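Local coordinates for structural protein VP1 (Trichodysplasia spinulosa-associated polyomavirus, PDB 4U60) that forms the pentameric building block of the viral capsid and binds sialylated glycolipids, here the oligosaccharide of ganglioside GM1, at residues C[35-38]-C[39-42]; C[52-55]-C[56-59]; C[171-174]-C[175-178]; C[185-188]-C[189-192]. All blocks are in the same frame, centred on the assembly; numbering follows the deposited sequence. Where two conformers were deposited one is given.

Interaction 1 (C[35-38]-C[39-42]); sequences QNDE and SKDN
D37 turns its carboxylate toward S39 because CG lies anti to the backbone N (chi1 -174°). S39 meets it by holding OG between its own N and carbonyl carbon (chi1 74°). OD1 of D37 then takes two bonds from one residue. S39 N donates to D37 OD1 at 2.9 Å, and S39 OG donates to the same D37 OD1 at 2.7 Å. Both come from the same face of the carboxylate, above its plane. The first of them makes an Asx turn. It is nested in a type I beta turn from D37 to K40, which K40 N closes on D37 O at 3.0 Å.

D37 O has a second donor. The side chain of Q35 bends back at CG, so that Q35 NE2 reaches D37 O at 2.7 Å in a nearly straight bond. Q35 NE2 and K40 N arrive from opposite faces of that carbonyl. The other end of the amide is used too: D37 N donates to Q35 OE1 at 3.1 Å. Q35 NE2 also makes a weak bond to D41 O, and Q35 CG rests 3.7 Å from N42 CB.

K40 runs extended past the carboxylate. Water 1 joins D37 OD2 to K40 NZ, which are 4.5 Å apart, beyond a salt bridge. Beside the turn, D41 is hydrogen-bonded to Y149 and Q167 and salt-bridged to R150, all of the second subunit. The two oxygens of D37 therefore have separate tasks. OD1 braces the turn, while OD2 faces a water and a nearby positive charge that probably favours the ionised carboxylate.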
ATOM      1  N   GLN C  35      10.932 -23.091  20.592  1.00 15.68           N
ATOM      2  CA  GLN C  35      10.641 -24.486  20.861  1.00 16.73           C
ATOM      3  C   GLN C  35      10.774 -25.182  19.509  1.00 16.30           C
ATOM      4  O   GLN C  35       9.864 -25.164  18.674  1.00 15.61           O
ATOM      5  CB  GLN C  35       9.259 -24.616  21.465  1.00 17.65           C
ATOM      6  CG  GLN C  35       8.929 -25.930  22.141  1.00 19.24           C
ATOM      7  CD  GLN C  35       9.497 -27.143  21.446  1.00 20.12           C
ATOM      8  OE1 GLN C  35      10.692 -27.490  21.609  1.00 20.28           O
ATOM      9  NE2 GLN C  35       8.637 -27.829  20.686  1.00 21.23           N
ATOM     10  N   ASN C  36      11.942 -25.770  19.292  1.00 16.85           N
ATOM     11  CA  ASN C  36      12.344 -26.271  17.977  1.00 16.69           C
ATOM     12  C   ASN C  36      12.353 -27.790  17.890  1.00 18.02           C
ATOM     13  O   ASN C  36      12.803 -28.343  16.878  1.00 19.07           O
ATOM     14  CB  ASN C  36      13.719 -25.683  17.626  1.00 16.69           C
ATOM     15  CG  ASN C  36      13.699 -24.167  17.647  1.00 15.89           C
ATOM     16  OD1 ASN C  36      12.635 -23.553  17.484  1.00 15.41           O
ATOM     17  ND2 ASN C  36      14.845 -23.563  17.859  1.00 16.31           N
ATOM     18  N   ASP C  37      11.811 -28.432  18.921  1.00 18.69           N
ATOM     19  CA  ASP C  37      11.684 -29.888  19.008  1.00 19.49           C
ATOM     20  C   ASP C  37      10.298 -30.278  18.515  1.00 19.65           C
ATOM     21  O   ASP C  37       9.292 -30.035  19.188  1.00 19.22           O
ATOM     22  CB  ASP C  37      11.901 -30.352  20.469  1.00 20.53           C
ATOM     23  CG  ASP C  37      11.929 -31.852  20.626  1.00 22.09           C
ATOM     24  OD1 ASP C  37      11.381 -32.583  19.774  1.00 21.98           O
ATOM     25  OD2 ASP C  37      12.502 -32.300  21.651  1.00 23.07           O
ATOM     26  N   GLU C  38      10.257 -30.902  17.347  1.00 19.98           N
ATOM     27  CA  GLU C  38       9.002 -31.280  16.722  1.00 20.95           C
ATOM     28  C   GLU C  38       8.164 -32.283  17.513  1.00 22.11           C
ATOM     29  O   GLU C  38       7.023 -32.555  17.133  1.00 21.42           O
ATOM     30  CB  GLU C  38       9.255 -31.772  15.290  1.00 22.13           C
ATOM     31  CG  GLU C  38       9.875 -33.153  15.113  1.00 24.99           C
ATOM     32  CD  GLU C  38       9.902 -33.528  13.633  1.00 26.69           C
ATOM     33  OE1 GLU C  38       8.944 -34.168  13.117  1.00 30.90           O
ATOM     34  OE2 GLU C  38      10.859 -33.140  12.964  1.00 27.62           O
ATOM     35  N   SER C  39       8.718 -32.842  18.597  1.00 23.24           N
ATOM     36  CA  SER C  39       7.968 -33.773  19.421  1.00 25.26           C
ATOM     37  C   SER C  39       7.286 -33.098  20.599  1.00 25.50           C
ATOM     38  O   SER C  39       6.499 -33.743  21.307  1.00 26.79           O
ATOM     39  CB  SER C  39       8.872 -34.907  19.939  1.00 27.17           C
ATOM     40  OG  SER C  39       9.746 -34.440  20.967  1.00 27.70           O
ATOM     41  N   LYS C  40       7.574 -31.832  20.836  1.00 24.78           N
ATOM     42  CA  LYS C  40       7.092 -31.175  22.041  1.00 25.77           C
ATOM     43  C   LYS C  40       5.954 -30.202  21.768  1.00 24.20           C
ATOM     44  O   LYS C  40       5.831 -29.650  20.660  1.00 23.22           O
ATOM     45  CB  LYS C  40       8.253 -30.477  22.749  1.00 27.07           C
ATOM     46  CG  LYS C  40       9.224 -31.448  23.395  1.00 29.39           C
ATOM     47  CD  LYS C  40      10.208 -30.709  24.278  1.00 31.08           C
ATOM     48  CE  LYS C  40      11.011 -31.666  25.130  1.00 33.64           C
ATOM     49  NZ  LYS C  40      12.037 -30.918  25.921  1.00 34.98           N
ATOM     50  N   ASP C  41       5.119 -29.978  22.783  1.00 24.26           N
ATOM     51  CA  ASP C  41       4.046 -29.015  22.656  1.00 23.67           C
ATOM     52  C   ASP C  41       4.745 -27.693  22.349  1.00 23.15           C
ATOM     53  O   ASP C  41       5.963 -27.549  22.550  1.00 23.78           O
ATOM     54  CB  ASP C  41       3.190 -28.890  23.928  1.00 23.97           C
ATOM     55  CG  ASP C  41       2.534 -30.201  24.345  1.00 24.95           C
ATOM     56  OD1 ASP C  41       2.489 -31.151  23.549  1.00 24.46           O
ATOM     57  OD2 ASP C  41       2.052 -30.263  25.494  1.00 26.03           O
ATOM     58  N   ASN C  42       4.014 -26.734  21.831  1.00 28.78           N
ATOM     59  CA  ASN C  42       4.627 -25.424  21.520  1.00 25.40           C
ATOM     60  C   ASN C  42       5.607 -25.414  20.336  1.00 21.86           C
ATOM     61  O   ASN C  42       6.207 -24.393  20.065  1.00 19.28           O
ATOM     62  CB  ASN C  42       5.403 -24.806  22.705  1.00 27.40           C
ATOM     63  CG  ASN C  42       4.516 -24.280  23.810  1.00 30.87           C
ATOM     64  OD1 ASN C  42       3.294 -24.229  23.687  1.00 34.29           O
ATOM     65  ND2 ASN C  42       5.149 -23.875  24.919  1.00 32.59           N
TER
HETATM   66  O   HOH W   1      13.931 -30.782  23.364  1.00 32.00           O

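Interaction 2 (C[52-55]-C[56-59]); sequences ANSS and DQDK. With SIA (N-acetyl-alpha-neuraminic acid), chain G.
A52 and D58 pack side by side, with A52 CB 3.6 Å from D58 CA. Here the two ends of residues 52-58 come together. At the far end of this turn S54 O accepts from Q57 N at 3.0 Å. The side chains add a second tie there. S54 OG donates to D56 OD1 at 2.6 Å, meeting that oxygen nearly along its C-O axis. D56 can reach it because CG sits between its own N and carbonyl carbon (chi1 67°). The stem of Q57 passes close by, with Q57 CG 3.5 Å from S54 OG.

The N-acetylneuraminic acid of the bound glycan lies against this loop. From residues 52-59 the direct hydrogen bonds to the sugar come from the backbone of K59. K59 N donates to the acetamido oxygen O10 of the sugar at 3.0 Å, in a nearly straight bond. The sugar hydroxyl O4 donates to K59 O at 2.6 Å. The acetamido methyl C11 fits beside A52 N and D58 OD1. Water 2 joins N53 N to Q57 O next to the sugar. Water 3 joins S55 O to D58 N.

D58 is held from both oxygens: D58 OD2 accepts from N148, and D58 OD1 bonds to H109 of the third subunit, itself a residue of the glycan pocket. T50 and R114 of the third subunit also bind the sugar, so the pocket spans a subunit boundary. The whole turn belongs to the long loop between strand 12-29 and strand 69-74. It backs onto the loop that carries N148, R150 and D152.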
ATOM      1  N   ALA C  52      12.954  -7.692  30.379  1.00 16.07           N
ATOM      2  CA  ALA C  52      14.010  -7.285  31.308  1.00 17.16           C
ATOM      3  C   ALA C  52      13.558  -6.207  32.265  1.00 18.70           C
ATOM      4  O   ALA C  52      12.853  -5.282  31.872  1.00 18.29           O
ATOM      5  CB  ALA C  52      15.214  -6.776  30.538  1.00 16.21           C
ATOM      6  N   ASN C  53      13.981  -6.327  33.523  1.00 20.78           N
ATOM      7  CA  ASN C  53      13.756  -5.286  34.528  1.00 22.76           C
ATOM      8  C   ASN C  53      14.580  -4.036  34.250  1.00 21.90           C
ATOM      9  O   ASN C  53      14.181  -2.934  34.617  1.00 22.52           O
ATOM     10  CB  ASN C  53      14.087  -5.809  35.927  1.00 25.86           C
ATOM     11  CG  ASN C  53      13.022  -6.755  36.473  1.00 28.31           C
ATOM     12  OD1 ASN C  53      11.843  -6.685  36.103  1.00 29.75           O
ATOM     13  ND2 ASN C  53      13.427  -7.629  37.398  1.00 30.87           N
ATOM     14  N   SER C  54      15.751  -4.228  33.642  1.00 20.67           N
ATOM     15  CA  SER C  54      16.667  -3.130  33.284  1.00 20.40           C
ATOM     16  C   SER C  54      17.600  -3.647  32.211  1.00 19.17           C
ATOM     17  O   SER C  54      17.687  -4.858  31.990  1.00 18.94           O
ATOM     18  CB  SER C  54      17.502  -2.644  34.465  1.00 22.16           C
ATOM     19  OG  SER C  54      18.269  -3.696  35.066  1.00 23.53           O
ATOM     20  N   SER C  55      18.261  -2.737  31.513  1.00 18.81           N
ATOM     21  CA  SER C  55      19.042  -3.119  30.340  1.00 18.23           C
ATOM     22  C   SER C  55      20.298  -3.924  30.685  1.00 19.22           C
ATOM     23  O   SER C  55      20.797  -4.675  29.844  1.00 18.91           O
ATOM     24  CB  SER C  55      19.410  -1.889  29.502  1.00 18.43           C
ATOM     25  OG  SER C  55      20.280  -1.057  30.183  1.00 20.32           O
ATOM     26  N   ASP C  56      20.772  -3.769  31.920  1.00 20.56           N
ATOM     27  CA  ASP C  56      21.885  -4.570  32.452  1.00 22.52           C
ATOM     28  C   ASP C  56      21.450  -5.876  33.128  1.00 23.36           C
ATOM     29  O   ASP C  56      22.275  -6.581  33.707  1.00 24.94           O
ATOM     30  CB  ASP C  56      22.749  -3.736  33.402  1.00 24.50           C
ATOM     31  CG  ASP C  56      22.032  -3.332  34.681  1.00 25.53           C
ATOM     32  OD1 ASP C  56      20.781  -3.269  34.671  1.00 24.96           O
ATOM     33  OD2 ASP C  56      22.736  -3.024  35.679  1.00 28.02           O
ATOM     34  N   GLN C  57      20.156  -6.184  33.051  1.00 22.51           N
ATOM     35  CA  GLN C  57      19.617  -7.459  33.507  1.00 23.82           C
ATOM     36  C   GLN C  57      18.698  -8.006  32.423  1.00 21.45           C
ATOM     37  O   GLN C  57      17.572  -8.448  32.678  1.00 21.64           O
ATOM     38  CB  GLN C  57      18.863  -7.263  34.835  1.00 25.91           C
ATOM     39  CG  GLN C  57      19.726  -6.728  35.965  1.00 29.04           C
ATOM     40  CD  GLN C  57      20.806  -7.706  36.418  1.00 32.72           C
ATOM     41  OE1 GLN C  57      20.673  -8.929  36.259  1.00 35.26           O
ATOM     42  NE2 GLN C  57      21.869  -7.180  37.013  1.00 35.14           N
ATOM     43  N   ASP C  58      19.172  -7.944  31.183  1.00 19.52           N
ATOM     44  CA  ASP C  58      18.401  -8.366  30.023  1.00 17.70           C
ATOM     45  C   ASP C  58      18.917  -9.737  29.610  1.00 18.26           C
ATOM     46  O   ASP C  58      19.905  -9.850  28.895  1.00 18.55           O
ATOM     47  CB  ASP C  58      18.540  -7.316  28.924  1.00 16.30           C
ATOM     48  CG  ASP C  58      17.630  -7.543  27.751  1.00 14.94           C
ATOM     49  OD1 ASP C  58      16.970  -8.600  27.633  1.00 14.45           O
ATOM     50  OD2 ASP C  58      17.592  -6.622  26.895  1.00 14.15           O
ATOM     51  N   LYS C  59      18.259 -10.764  30.130  1.00 17.45           N
ATOM     52  CA  LYS C  59      18.683 -12.146  29.974  1.00 17.50           C
ATOM     53  C   LYS C  59      17.484 -12.963  29.502  1.00 16.68           C
ATOM     54  O   LYS C  59      16.698 -13.454  30.313  1.00 17.02           O
ATOM     55  CB  LYS C  59      19.213 -12.668  31.299  1.00 18.46           C
ATOM     56  CG  LYS C  59      19.835 -14.041  31.204  1.00 18.71           C
ATOM     57  CD  LYS C  59      20.422 -14.436  32.538  1.00 19.91           C
ATOM     58  CE  LYS C  59      20.962 -15.858  32.471  1.00 20.44           C
ATOM     59  NZ  LYS C  59      21.655 -16.258  33.717  1.00 21.96           N
TER
HETATM   60  C1  SIA G   2      12.310 -15.384  34.471  1.00 25.56           C
HETATM   61  C2  SIA G   2      13.200 -14.307  35.077  1.00 24.33           C
HETATM   62  C3  SIA G   2      14.607 -14.384  34.473  1.00 23.62           C
HETATM   63  C4  SIA G   2      14.732 -13.802  33.058  1.00 22.32           C
HETATM   64  C5  SIA G   2      14.022 -12.463  32.926  1.00 21.00           C
HETATM   65  C6  SIA G   2      12.606 -12.564  33.497  1.00 21.80           C
HETATM   66  C7  SIA G   2      11.797 -11.269  33.450  1.00 22.25           C
HETATM   67  C8  SIA G   2      10.444 -11.404  34.166  1.00 22.39           C
HETATM   68  C9  SIA G   2       9.390 -10.379  33.713  1.00 23.74           C
HETATM   69  C10 SIA G   2      14.753 -11.117  30.988  1.00 19.24           C
HETATM   70  C11 SIA G   2      14.522 -10.757  29.536  1.00 17.75           C
HETATM   71  N5  SIA G   2      13.928 -12.022  31.525  1.00 19.51           N
HETATM   72  O1A SIA G   2      12.801 -16.514  34.207  1.00 28.73           O
HETATM   73  O1B SIA G   2      11.091 -15.160  34.256  1.00 25.92           O
HETATM   74  O4  SIA G   2      16.156 -13.680  32.808  1.00 23.36           O
HETATM   75  O6  SIA G   2      12.677 -12.994  34.876  1.00 21.73           O
HETATM   76  O7  SIA G   2      12.542 -10.195  34.007  1.00 23.24           O
HETATM   77  O8  SIA G   2       9.910 -12.700  33.932  1.00 22.70           O
HETATM   78  O9  SIA G   2       8.834 -10.740  32.427  1.00 21.18           O
HETATM   79  O10 SIA G   2      15.679 -10.629  31.612  1.00 18.14           O
HETATM   80  O   HOH W   2      15.389  -8.630  34.355  1.00 25.24           O
HETATM   81  O   HOH W   3      21.909  -7.451  30.501  1.00 22.51           O

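Interaction 3 (C[171-174]-C[175-178]); sequences GLNP and HYKQ
H175 is caught by N173 through two nitrogens. H175 N donates to N173 OD1 at 2.9 Å, and the ring atom H175 ND1 donates to the same N173 OD1 at 3.2 Å. The amide oxygen lies in the plane of the imidazole, at its edge, and the amide and ring planes stand almost perpendicular. N173 supplies this acceptor because CG is anti to its backbone N (chi1 179°), which folds the amide over the turn. The backbone bond makes an Asx turn. The ring bond is longer and more bent; it probably favours this rotation of the imidazole and a hydrogen on ND1.

Y176 comes next. Its backbone N donates to N173 O at 3.1 Å and closes a type I beta turn from N173 to Y176. The Asx turn is built into it, so one asparagine uses both its side chain and its carbonyl. The Y176 ring presents an edge to the amide, with Y176 CE1 3.6 Å from N173 ND2. That ND2 is also bonded to S168, which, with the bonds to OD1, sets which way round the amide lies.

K177 begins strand 177-179, an outer strand of a three-stranded antiparallel sheet in this jelly-roll coat protein. Strand 141-144 is its partner. The lysine is extended, and its methylenes lie alongside the turn, with K177 CE 3.4 Å from P174 O. Its ammonium goes on to a salt bridge with D194. P174 and L172 also pack on Y28 of the third subunit. Q178 carries the strand onward, its backbone bonded to L142.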
ATOM      1  N   GLY C 171      25.608  -0.214  16.914  1.00 10.16           N
ATOM      2  CA  GLY C 171      25.839   0.253  15.550  1.00 10.05           C
ATOM      3  C   GLY C 171      26.512  -0.883  14.804  1.00 10.04           C
ATOM      4  O   GLY C 171      26.428  -2.042  15.217  1.00  9.99           O
ATOM      5  N   LEU C 172      27.216  -0.547  13.728  1.00 10.22           N
ATOM      6  CA  LEU C 172      27.940  -1.548  12.949  1.00 10.65           C
ATOM      7  C   LEU C 172      29.398  -1.545  13.403  1.00 10.87           C
ATOM      8  O   LEU C 172      30.135  -0.580  13.175  1.00 11.50           O
ATOM      9  CB  LEU C 172      27.810  -1.240  11.451  1.00 10.84           C
ATOM     10  CG  LEU C 172      28.110  -2.382  10.469  1.00 11.09           C
ATOM     11  CD1 LEU C 172      27.629  -2.000   9.072  1.00 11.46           C
ATOM     12  CD2 LEU C 172      29.581  -2.774  10.447  1.00 11.60           C
ATOM     13  N   ASN C 173      29.799  -2.625  14.077  1.00 10.70           N
ATOM     14  CA  ASN C 173      31.185  -2.856  14.442  1.00 11.28           C
ATOM     15  C   ASN C 173      31.619  -4.076  13.610  1.00 11.40           C
ATOM     16  O   ASN C 173      31.196  -5.197  13.884  1.00 11.27           O
ATOM     17  CB  ASN C 173      31.390  -3.102  15.942  1.00 11.37           C
ATOM     18  CG  ASN C 173      32.840  -3.370  16.293  1.00 11.94           C
ATOM     19  OD1 ASN C 173      33.612  -3.847  15.456  1.00 12.35           O
ATOM     20  ND2 ASN C 173      33.240  -3.085  17.540  1.00 12.14           N
ATOM     21  N   PRO C 174      32.458  -3.846  12.595  1.00 12.15           N
ATOM     22  CA  PRO C 174      32.754  -4.958  11.672  1.00 12.54           C
ATOM     23  C   PRO C 174      33.689  -6.018  12.229  1.00 13.24           C
ATOM     24  O   PRO C 174      33.968  -7.025  11.551  1.00 14.04           O
ATOM     25  CB  PRO C 174      33.399  -4.240  10.491  1.00 12.81           C
ATOM     26  CG  PRO C 174      34.084  -3.057  11.111  1.00 13.41           C
ATOM     27  CD  PRO C 174      33.099  -2.596  12.163  1.00 12.61           C
ATOM     28  N   HIS C 175      34.176  -5.814  13.459  1.00 13.44           N
ATOM     29  CA  HIS C 175      34.915  -6.868  14.164  1.00 14.29           C
ATOM     30  C   HIS C 175      34.016  -7.953  14.724  1.00 13.83           C
ATOM     31  O   HIS C 175      34.509  -8.929  15.278  1.00 14.80           O
ATOM     32  CB  HIS C 175      35.739  -6.250  15.293  1.00 15.06           C
ATOM     33  CG  HIS C 175      36.821  -5.362  14.795  1.00 16.48           C
ATOM     34  ND1 HIS C 175      36.699  -3.995  14.688  1.00 17.58           N
ATOM     35  CD2 HIS C 175      38.055  -5.675  14.331  1.00 17.79           C
ATOM     36  CE1 HIS C 175      37.822  -3.498  14.199  1.00 17.87           C
ATOM     37  NE2 HIS C 175      38.663  -4.494  13.986  1.00 19.14           N
ATOM     38  N   TYR C 176      32.697  -7.780  14.623  1.00 13.03           N
ATOM     39  CA  TYR C 176      31.730  -8.748  15.140  1.00 12.83           C
ATOM     40  C   TYR C 176      30.932  -9.351  13.968  1.00 12.65           C
ATOM     41  O   TYR C 176      29.868  -8.851  13.570  1.00 11.79           O
ATOM     42  CB  TYR C 176      30.770  -8.072  16.128  1.00 12.48           C
ATOM     43  CG  TYR C 176      31.327  -7.720  17.487  1.00 12.89           C
ATOM     44  CD1 TYR C 176      32.185  -6.651  17.659  1.00 13.20           C
ATOM     45  CD2 TYR C 176      30.951  -8.446  18.618  1.00 13.45           C
ATOM     46  CE1 TYR C 176      32.699  -6.331  18.904  1.00 13.63           C
ATOM     47  CE2 TYR C 176      31.435  -8.124  19.874  1.00 13.92           C
ATOM     48  CZ  TYR C 176      32.305  -7.067  20.024  1.00 14.09           C
ATOM     49  OH  TYR C 176      32.801  -6.753  21.274  1.00 15.12           O
ATOM     50  N   LYS C 177      31.476 -10.411  13.390  1.00 13.49           N
ATOM     51  CA  LYS C 177      30.869 -11.080  12.243  1.00 13.31           C
ATOM     52  C   LYS C 177      30.792 -12.588  12.494  1.00 13.48           C
ATOM     53  O   LYS C 177      31.333 -13.097  13.486  1.00 14.50           O
ATOM     54  CB  LYS C 177      31.667 -10.750  10.976  1.00 13.74           C
ATOM     55  CG  LYS C 177      31.567  -9.285  10.567  1.00 13.85           C
ATOM     56  CD  LYS C 177      32.284  -8.964   9.275  1.00 14.63           C
ATOM     57  CE  LYS C 177      32.025  -7.524   8.848  1.00 14.89           C
ATOM     58  NZ  LYS C 177      32.399  -7.347   7.429  1.00 15.80           N
ATOM     59  N   GLN C 178      30.103 -13.303  11.607  1.00 13.32           N
ATOM     60  CA  GLN C 178      29.924 -14.755  11.724  1.00 13.68           C
ATOM     61  C   GLN C 178      29.429 -15.258  10.383  1.00 13.51           C
ATOM     62  O   GLN C 178      29.225 -14.474   9.459  1.00 13.03           O
ATOM     63  CB  GLN C 178      28.929 -15.127  12.835  1.00 13.90           C
ATOM     64  CG  GLN C 178      29.554 -15.717  14.097  1.00 14.83           C
ATOM     65  CD  GLN C 178      29.998 -17.158  13.896  1.00 16.08           C
ATOM     66  OE1 GLN C 178      30.016 -17.674  12.771  1.00 16.47           O
ATOM     67  NE2 GLN C 178      30.347 -17.829  14.997  1.00 17.72           N
TER

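Interaction 4 (C[185-188]-C[189-192]); sequences AFPV and ECWC
The chain doubles back after P187, and P187 O is met by two weak backbone bonds, from C190 N at 3.4 Å and from W191 N at 3.2 Å. The side chains before and after this turn then face one another. F186 and W191 form a T-shaped pair. The edge of F186 points at the face of the indole, with the ring planes 62° apart. The contact falls on the five-membered ring, whose centroid is 5.2 Å from that of F186. F186 CD2 is the atom over the face, 3.7 Å from W191 NE1 and off toward the rim. W191 holds its indole there with CG anti to the carbonyl carbon (chi1 -64°).

P187 fills the next place. P187 CD lies 3.8 Å from W191 CD1, at the edge of the indole, and the two side chains point the same way. Elsewhere on the proline ring P187 CB is 3.8 Å from C190 SG.

W191 starts strand 191-193, which pairs with strand 141-144 in the three-stranded antiparallel sheet of this jelly-roll protein. The turn is thus the entry to an outer strand. W191 NE1 is satisfied by V160 O, and F144 makes a further edge-to-face contact with the indole.

E189 leads away from the turn, its carboxylate bonded to Y153 and to H109 of the third subunit. V188 O and W191 O come within 3.3 Å of each other, two acceptors side by side. The S103 hydroxyl of the third subunit lies within bonding reach of both and has one proton to share between them; W191 O is also bonded to Y68.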
ATOM      1  N   ALA C 185      20.101 -21.682  15.831  1.00 13.68           N
ATOM      2  CA  ALA C 185      21.145 -21.304  16.798  1.00 13.84           C
ATOM      3  C   ALA C 185      21.605 -19.834  16.771  1.00 13.34           C
ATOM      4  O   ALA C 185      22.107 -19.329  17.771  1.00 13.91           O
ATOM      5  CB  ALA C 185      22.351 -22.187  16.590  1.00 14.52           C
ATOM      6  N   PHE C 186      21.455 -19.162  15.639  1.00 12.70           N
ATOM      7  CA  PHE C 186      21.860 -17.766  15.490  1.00 12.22           C
ATOM      8  C   PHE C 186      20.647 -16.847  15.666  1.00 12.13           C
ATOM      9  O   PHE C 186      19.737 -16.858  14.821  1.00 11.56           O
ATOM     10  CB  PHE C 186      22.460 -17.559  14.090  1.00 12.06           C
ATOM     11  CG  PHE C 186      23.829 -18.145  13.911  1.00 12.54           C
ATOM     12  CD1 PHE C 186      24.007 -19.502  13.673  1.00 12.99           C
ATOM     13  CD2 PHE C 186      24.957 -17.334  13.991  1.00 12.67           C
ATOM     14  CE1 PHE C 186      25.290 -20.027  13.502  1.00 13.61           C
ATOM     15  CE2 PHE C 186      26.223 -17.859  13.814  1.00 13.19           C
ATOM     16  CZ  PHE C 186      26.393 -19.206  13.584  1.00 13.63           C
ATOM     17  N   PRO C 187      20.607 -16.078  16.776  1.00 11.74           N
ATOM     18  CA  PRO C 187      19.404 -15.253  16.991  1.00 11.75           C
ATOM     19  C   PRO C 187      19.227 -14.178  15.948  1.00 11.60           C
ATOM     20  O   PRO C 187      20.175 -13.476  15.568  1.00 11.49           O
ATOM     21  CB  PRO C 187      19.651 -14.619  18.359  1.00 11.87           C
ATOM     22  CG  PRO C 187      20.554 -15.584  19.060  1.00 12.35           C
ATOM     23  CD  PRO C 187      21.478 -16.067  17.962  1.00 12.22           C
ATOM     24  N   VAL C 188      17.989 -14.009  15.507  1.00 11.12           N
ATOM     25  CA  VAL C 188      17.759 -12.960  14.500  0.50 10.64           C
ATOM     26  C   VAL C 188      17.876 -11.579  15.120  1.00 10.41           C
ATOM     27  O   VAL C 188      18.272 -10.633  14.420  1.00 10.61           O
ATOM     28  CB  VAL C 188      16.470 -13.106  13.662  0.50 10.23           C
ATOM     29  CG1 VAL C 188      16.405 -14.493  13.029  0.50 10.52           C
ATOM     30  CG2 VAL C 188      15.209 -12.747  14.463  0.50 10.16           C
ATOM     31  N   GLU C 189      17.640 -11.457  16.427  1.00 10.28           N
ATOM     32  CA  GLU C 189      17.712 -10.150  17.079  1.00  9.99           C
ATOM     33  C   GLU C 189      19.109  -9.544  17.075  1.00  9.83           C
ATOM     34  O   GLU C 189      19.240  -8.352  17.282  1.00 10.26           O
ATOM     35  CB  GLU C 189      17.235 -10.220  18.533  1.00 10.51           C
ATOM     36  CG  GLU C 189      18.143 -10.974  19.477  1.00 11.11           C
ATOM     37  CD  GLU C 189      17.658 -10.925  20.908  1.00 11.75           C
ATOM     38  OE1 GLU C 189      16.447 -11.084  21.121  1.00 12.34           O
ATOM     39  OE2 GLU C 189      18.475 -10.722  21.820  1.00 12.15           O
ATOM     40  N   CYS C 190      20.150 -10.353  16.873  1.00 10.20           N
ATOM     41  CA  CYS C 190      21.522  -9.820  16.941  1.00 10.61           C
ATOM     42  C   CYS C 190      22.392 -10.128  15.744  1.00 10.51           C
ATOM     43  O   CYS C 190      23.524  -9.647  15.689  1.00 10.63           O
ATOM     44  CB  CYS C 190      22.195 -10.234  18.244  1.00 11.55           C
ATOM     45  SG  CYS C 190      22.416 -12.007  18.456  1.00 12.52           S
ATOM     46  N   TRP C 191      21.878 -10.901  14.793  1.00 10.16           N
ATOM     47  CA  TRP C 191      22.624 -11.206  13.573  1.00 10.00           C
ATOM     48  C   TRP C 191      21.791 -10.852  12.359  1.00  9.94           C
ATOM     49  O   TRP C 191      20.637 -11.264  12.262  1.00 10.11           O
ATOM     50  CB  TRP C 191      22.965 -12.692  13.455  1.00 10.29           C
ATOM     51  CG  TRP C 191      23.897 -13.243  14.511  1.00 10.48           C
ATOM     52  CD1 TRP C 191      23.581 -14.145  15.495  1.00 10.84           C
ATOM     53  CD2 TRP C 191      25.308 -12.973  14.656  1.00 10.74           C
ATOM     54  NE1 TRP C 191      24.688 -14.421  16.261  1.00 11.28           N
ATOM     55  CE2 TRP C 191      25.767 -13.739  15.748  1.00 11.10           C
ATOM     56  CE3 TRP C 191      26.215 -12.167  13.967  1.00 10.60           C
ATOM     57  CZ2 TRP C 191      27.097 -13.713  16.169  1.00 11.52           C
ATOM     58  CZ3 TRP C 191      27.526 -12.131  14.374  1.00 11.19           C
ATOM     59  CH2 TRP C 191      27.961 -12.909  15.471  1.00 11.48           C
ATOM     60  N   CYS C 192      22.421 -10.168  11.405  1.00  9.95           N
ATOM     61  CA  CYS C 192      21.774  -9.794  10.155  1.00 10.03           C
ATOM     62  C   CYS C 192      22.733 -10.107   8.986  1.00 10.23           C
ATOM     63  O   CYS C 192      23.921 -10.389   9.189  1.00 10.63           O
ATOM     64  CB  CYS C 192      21.444  -8.294  10.175  1.00 10.35           C
ATOM     65  SG  CYS C 192      22.857  -7.177  10.366  1.00 11.38           S
TER

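Interactions 3 and 4 touch directly. Q178 CG lies 3.5 Å from W191 CH2, and Q178 CD lies 3.8 Å from F186 CE2, so side chains from the two outer strands, and F186 before the second, meet across the middle strand 141-144. Interactions 2 and 4 have centres 18 Å apart, with nearest atoms about 6 Å apart. H109 of the third subunit joins them, bonding to D58 through one ring nitrogen and to E189 through the other. E189, whose side chain is about 9 Å from the sialic acid, probably acts as a second-shell residue through H109. Interaction 1 lies about 6 Å from interaction 4 at nearest atoms. It faces the second subunit, while interactions 2, 3 and 4 all touch the third.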